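Uncharacterized protein conserved in bacteria (Cupriavidus necator, PDB 5DMH) catalyses the ATP-dependent phosphorylation of 3-oxo-tetronate to 3-oxo-tetronate 4-phosphate, as a member of the four-carbon acid sugar kinase family. Local coordinates at residues V327-A336 / C372-R383. Sequence-based numbering, arbitrary orientation.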
ATOM      1  N   VAL A 327       9.355   4.190 -26.689  1.00 24.56           N
ATOM      2  CA  VAL A 327       9.291   5.136 -25.585  1.00 23.88           C
ATOM      3  C   VAL A 327      10.202   4.717 -24.418  1.00 22.44           C
ATOM      4  O   VAL A 327      10.947   5.556 -23.890  1.00 19.77           O
ATOM      5  CB  VAL A 327       7.840   5.305 -25.095  1.00 25.35           C
ATOM      6  CG1 VAL A 327       7.774   6.228 -23.916  1.00 23.77           C
ATOM      7  CG2 VAL A 327       6.945   5.804 -26.230  1.00 27.87           C
ATOM      8  N   ALA A 328      10.181   3.438 -24.040  1.00 24.27           N
ATOM      9  CA  ALA A 328      11.061   2.980 -22.971  1.00 23.51           C
ATOM     10  C   ALA A 328      12.540   3.148 -23.332  1.00 22.15           C
ATOM     11  O   ALA A 328      13.341   3.563 -22.485  1.00 23.48           O
ATOM     12  CB  ALA A 328      10.764   1.534 -22.594  1.00 23.15           C
ATOM     13  N   ASP A 329      12.904   2.832 -24.577  1.00 20.25           N
ATOM     14  CA  ASP A 329      14.267   3.042 -25.049  1.00 23.60           C
ATOM     15  C   ASP A 329      14.645   4.524 -24.930  1.00 25.23           C
ATOM     16  O   ASP A 329      15.757   4.856 -24.516  1.00 22.24           O
ATOM     17  CB  ASP A 329      14.435   2.583 -26.505  1.00 33.44           C
ATOM     18  CG  ASP A 329      14.327   1.068 -26.678  1.00 46.49           C
ATOM     19  OD1 ASP A 329      14.419   0.328 -25.677  1.00 33.37           O
ATOM     20  OD2 ASP A 329      14.165   0.623 -27.841  1.00 50.23           O
ATOM     21  N   ALA A 330      13.715   5.415 -25.273  1.00 26.05           N
ATOM     22  CA  ALA A 330      13.988   6.854 -25.225  1.00 31.20           C
ATOM     23  C   ALA A 330      14.198   7.324 -23.797  1.00 25.70           C
ATOM     24  O   ALA A 330      15.042   8.197 -23.535  1.00 22.46           O
ATOM     25  CB  ALA A 330      12.861   7.634 -25.862  1.00 26.56           C
ATOM     26  N   ALA A 331      13.412   6.773 -22.876  1.00 22.77           N
ATOM     27  CA  ALA A 331      13.541   7.113 -21.457  1.00 20.88           C
ATOM     28  C   ALA A 331      14.866   6.635 -20.892  1.00 21.79           C
ATOM     29  O   ALA A 331      15.514   7.347 -20.155  1.00 22.62           O
ATOM     30  CB  ALA A 331      12.405   6.541 -20.678  1.00 20.93           C
ATOM     31  N   LEU A 332      15.268   5.421 -21.252  1.00 19.46           N
ATOM     32  CA  LEU A 332      16.564   4.895 -20.885  1.00 20.44           C
ATOM     33  C   LEU A 332      17.714   5.765 -21.396  1.00 25.82           C
ATOM     34  O   LEU A 332      18.672   6.048 -20.675  1.00 26.87           O
ATOM     35  CB  LEU A 332      16.708   3.491 -21.475  1.00 24.64           C
ATOM     36  CG  LEU A 332      16.566   2.220 -20.638  1.00 39.93           C
ATOM     37  CD1 LEU A 332      16.500   2.476 -19.173  1.00 27.23           C
ATOM     38  CD2 LEU A 332      15.369   1.413 -21.117  1.00 46.96           C
ATOM     39  N   ALA A 333      17.629   6.161 -22.658  1.00 23.97           N
ATOM     40  CA  ALA A 333      18.653   6.999 -23.270  1.00 24.22           C
ATOM     41  C   ALA A 333      18.699   8.343 -22.557  1.00 20.23           C
ATOM     42  O   ALA A 333      19.762   8.915 -22.364  1.00 26.88           O
ATOM     43  CB  ALA A 333      18.371   7.188 -24.764  1.00 22.82           C
ATOM     44  N   PHE A 334      17.533   8.838 -22.161  1.00 22.81           N
ATOM     45  CA  PHE A 334      17.447  10.141 -21.506  1.00 25.17           C
ATOM     46  C   PHE A 334      18.148  10.079 -20.147  1.00 26.65           C
ATOM     47  O   PHE A 334      19.013  10.912 -19.831  1.00 25.17           O
ATOM     48  CB  PHE A 334      15.973  10.537 -21.354  1.00 21.63           C
ATOM     49  CG  PHE A 334      15.769  11.888 -20.762  1.00 18.46           C
ATOM     50  CD1 PHE A 334      16.012  13.032 -21.521  1.00 25.54           C
ATOM     51  CD2 PHE A 334      15.336  12.033 -19.463  1.00 20.75           C
ATOM     52  CE1 PHE A 334      15.833  14.287 -20.993  1.00 28.67           C
ATOM     53  CE2 PHE A 334      15.150  13.309 -18.919  1.00 19.21           C
ATOM     54  CZ  PHE A 334      15.398  14.432 -19.689  1.00 28.11           C
ATOM     55  N   ALA A 335      17.785   9.071 -19.357  1.00 21.74           N
ATOM     56  CA  ALA A 335      18.416   8.831 -18.072  1.00 23.11           C
ATOM     57  C   ALA A 335      19.919   8.616 -18.227  1.00 29.92           C
ATOM     58  O   ALA A 335      20.700   9.163 -17.456  1.00 28.26           O
ATOM     59  CB  ALA A 335      17.749   7.639 -17.364  1.00 23.12           C
ATOM     60  N   ALA A 336      20.342   7.867 -19.249  1.00 26.08           N
ATOM     61  CA  ALA A 336      21.758   7.545 -19.407  1.00 24.36           C
ATOM     62  C   ALA A 336      22.612   8.775 -19.761  1.00 27.75           C
ATOM     63  O   ALA A 336      23.814   8.783 -19.540  1.00 33.54           O
ATOM     64  CB  ALA A 336      21.947   6.466 -20.485  1.00 32.08           C
ATOM     65  N   CYS A 372       6.035   0.081 -19.172  1.00 17.87           N
ATOM     66  CA  CYS A 372       7.070   0.990 -19.662  1.00 19.36           C
ATOM     67  C   CYS A 372       7.996   1.399 -18.532  1.00 17.76           C
ATOM     68  O   CYS A 372       9.234   1.283 -18.622  1.00 18.67           O
ATOM     69  CB  CYS A 372       6.426   2.216 -20.298  1.00 17.82           C
ATOM     70  SG  CYS A 372       7.601   3.420 -20.918  1.00 20.91           S
ATOM     71  N   LEU A 373       7.397   1.831 -17.433  1.00 19.16           N
ATOM     72  CA  LEU A 373       8.171   2.263 -16.277  1.00 15.75           C
ATOM     73  C   LEU A 373       8.950   1.089 -15.705  1.00 14.85           C
ATOM     74  O   LEU A 373      10.099   1.264 -15.242  1.00 17.25           O
ATOM     75  CB  LEU A 373       7.232   2.916 -15.227  1.00 13.29           C
ATOM     76  CG  LEU A 373       6.665   4.273 -15.639  1.00 17.61           C
ATOM     77  CD1 LEU A 373       5.571   4.735 -14.644  1.00 18.46           C
ATOM     78  CD2 LEU A 373       7.729   5.338 -15.794  1.00 18.42           C
ATOM     79  N   ALA A 374       8.354  -0.106 -15.729  1.00 14.15           N
ATOM     80  CA  ALA A 374       9.025  -1.285 -15.224  1.00 16.92           C
ATOM     81  C   ALA A 374      10.238  -1.643 -16.120  1.00 19.27           C
ATOM     82  O   ALA A 374      11.309  -2.015 -15.628  1.00 18.16           O
ATOM     83  CB  ALA A 374       8.054  -2.445 -15.131  1.00 16.52           C
ATOM     84  N   THR A 375      10.058  -1.541 -17.431  1.00 23.29           N
ATOM     85  CA  THR A 375      11.173  -1.748 -18.370  1.00 19.06           C
ATOM     86  C   THR A 375      12.309  -0.726 -18.132  1.00 19.60           C
ATOM     87  O   THR A 375      13.499  -1.077 -18.074  1.00 19.80           O
ATOM     88  CB  THR A 375      10.693  -1.631 -19.817  1.00 18.88           C
ATOM     89  OG1 THR A 375       9.782  -2.684 -20.099  1.00 21.40           O
ATOM     90  CG2 THR A 375      11.896  -1.669 -20.804  1.00 21.54           C
ATOM     91  N   VAL A 376      11.942   0.534 -17.951  1.00 17.85           N
ATOM     92  CA  VAL A 376      12.944   1.550 -17.657  1.00 18.31           C
ATOM     93  C   VAL A 376      13.687   1.178 -16.367  1.00 21.79           C
ATOM     94  O   VAL A 376      14.901   1.180 -16.332  1.00 20.79           O
ATOM     95  CB  VAL A 376      12.355   2.938 -17.536  1.00 17.34           C
ATOM     96  CG1 VAL A 376      13.397   3.902 -17.006  1.00 19.38           C
ATOM     97  CG2 VAL A 376      11.823   3.396 -18.897  1.00 18.81           C
ATOM     98  N   ALA A 377      12.963   0.785 -15.323  1.00 18.48           N
ATOM     99  CA  ALA A 377      13.642   0.364 -14.103  1.00 17.52           C
ATOM    100  C   ALA A 377      14.610  -0.816 -14.308  1.00 17.53           C
ATOM    101  O   ALA A 377      15.742  -0.814 -13.813  1.00 20.85           O
ATOM    102  CB  ALA A 377      12.620   0.033 -13.041  1.00 21.22           C
ATOM    103  N   ALA A 378      14.165  -1.840 -15.023  1.00 21.37           N
ATOM    104  CA  ALA A 378      15.018  -3.008 -15.268  1.00 22.98           C
ATOM    105  C   ALA A 378      16.279  -2.614 -16.042  1.00 23.84           C
ATOM    106  O   ALA A 378      17.381  -3.051 -15.721  1.00 24.08           O
ATOM    107  CB  ALA A 378      14.257  -4.085 -16.015  1.00 23.18           C
ATOM    108  N   GLY A 379      16.100  -1.772 -17.048  1.00 22.49           N
ATOM    109  CA  GLY A 379      17.212  -1.275 -17.849  1.00 22.88           C
ATOM    110  C   GLY A 379      18.218  -0.498 -17.022  1.00 22.99           C
ATOM    111  O   GLY A 379      19.435  -0.642 -17.192  1.00 23.90           O
ATOM    112  N   LEU A 380      17.707   0.300 -16.096  1.00 21.33           N
ATOM    113  CA  LEU A 380      18.552   1.155 -15.262  1.00 23.96           C
ATOM    114  C   LEU A 380      19.309   0.307 -14.230  1.00 20.00           C
ATOM    115  O   LEU A 380      20.501   0.541 -13.985  1.00 23.43           O
ATOM    116  CB  LEU A 380      17.720   2.276 -14.618  1.00 23.67           C
ATOM    117  CG  LEU A 380      17.220   3.402 -15.542  1.00 21.99           C
ATOM    118  CD1 LEU A 380      16.381   4.414 -14.773  1.00 22.45           C
ATOM    119  CD2 LEU A 380      18.362   4.122 -16.257  1.00 30.39           C
ATOM    120  N   LEU A 381      18.645  -0.720 -13.694  1.00 19.69           N
ATOM    121  CA  LEU A 381      19.283  -1.684 -12.829  1.00 20.84           C
ATOM    122  C   LEU A 381      20.481  -2.310 -13.525  1.00 26.30           C
ATOM    123  O   LEU A 381      21.557  -2.462 -12.931  1.00 25.30           O
ATOM    124  CB  LEU A 381      18.286  -2.784 -12.423  1.00 23.56           C
ATOM    125  CG  LEU A 381      18.875  -3.953 -11.630  1.00 30.63           C
ATOM    126  CD1 LEU A 381      19.308  -3.502 -10.257  1.00 31.59           C
ATOM    127  CD2 LEU A 381      17.864  -5.091 -11.546  1.00 33.96           C
ATOM    128  N   ALA A 382      20.302  -2.690 -14.784  1.00 22.16           N
ATOM    129  CA  ALA A 382      21.407  -3.317 -15.521  1.00 26.55           C
ATOM    130  C   ALA A 382      22.554  -2.328 -15.693  1.00 30.77           C
ATOM    131  O   ALA A 382      23.722  -2.721 -15.833  1.00 30.02           O
ATOM    132  CB  ALA A 382      20.941  -3.817 -16.879  1.00 33.70           C
ATOM    133  N   ARG A 383      22.218  -1.043 -15.683  1.00 29.95           N
ATOM    134  CA  ARG A 383      23.216   0.002 -15.923  1.00 36.38           C
ATOM    135  C   ARG A 383      23.839   0.565 -14.643  1.00 37.32           C
ATOM    136  O   ARG A 383      24.629   1.505 -14.718  1.00 35.78           O
ATOM    137  CB  ARG A 383      22.622   1.133 -16.773  1.00 34.06           C
ATOM    138  CG  ARG A 383      22.374   0.708 -18.206  1.00 39.53           C
ATOM    139  CD  ARG A 383      21.599   1.737 -19.009  1.00 44.34           C
ATOM    140  NE  ARG A 383      20.934   1.086 -20.138  1.00 48.15           N
ATOM    141  CZ  ARG A 383      20.679   1.666 -21.305  1.00 52.50           C
ATOM    142  NH1 ARG A 383      21.029   2.924 -21.527  1.00 62.99           N
ATOM    143  NH2 ARG A 383      20.078   0.978 -22.264  1.00 56.99           N
TER
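Thr375 turns its two branches to different tasks where it meets Ala328: OG1 is hydrogen-bonded to the carbonyl O of Gln371, one turn back in its own helix, and with OG1 anti to the carbonyl carbon (chi1 -65°), CG2 is left anti to the backbone N and lies 3.8 Å from Ala328 CB. Ala328 CB also packs on Cys372 SG at 4.0 Å. Further along, Leu332 is a knob in the hole formed by Thr375, Val376, Gly379 and Leu380. Its CD1 lies 3.8 Å from Leu380 CG and also touches Gly379 CA, where the lack of a side chain leaves room for the methyl. The two helices, crossing at -41° with axes 9.1 Å apart, belong to the nucleotide-binding C-terminal domain; Val376 and Leu380 also reach strand 288-292, and Cys372 lies about 8 Å from the bound ADP, measured from its side chain. On the inner side of the knob, two alanines pack against larger side chains: Ala331 CB meets Val376 CG2 at 3.7 Å, and Ala335 CB meets Leu380 CD2. At the exposed end, Arg383 stretches out from CG to NE, bringing one guanidinium face over Leu332 CG, off-centre, while Ala336 CB sits at the guanidinium edge, 3.8 Å from Arg383 NH1.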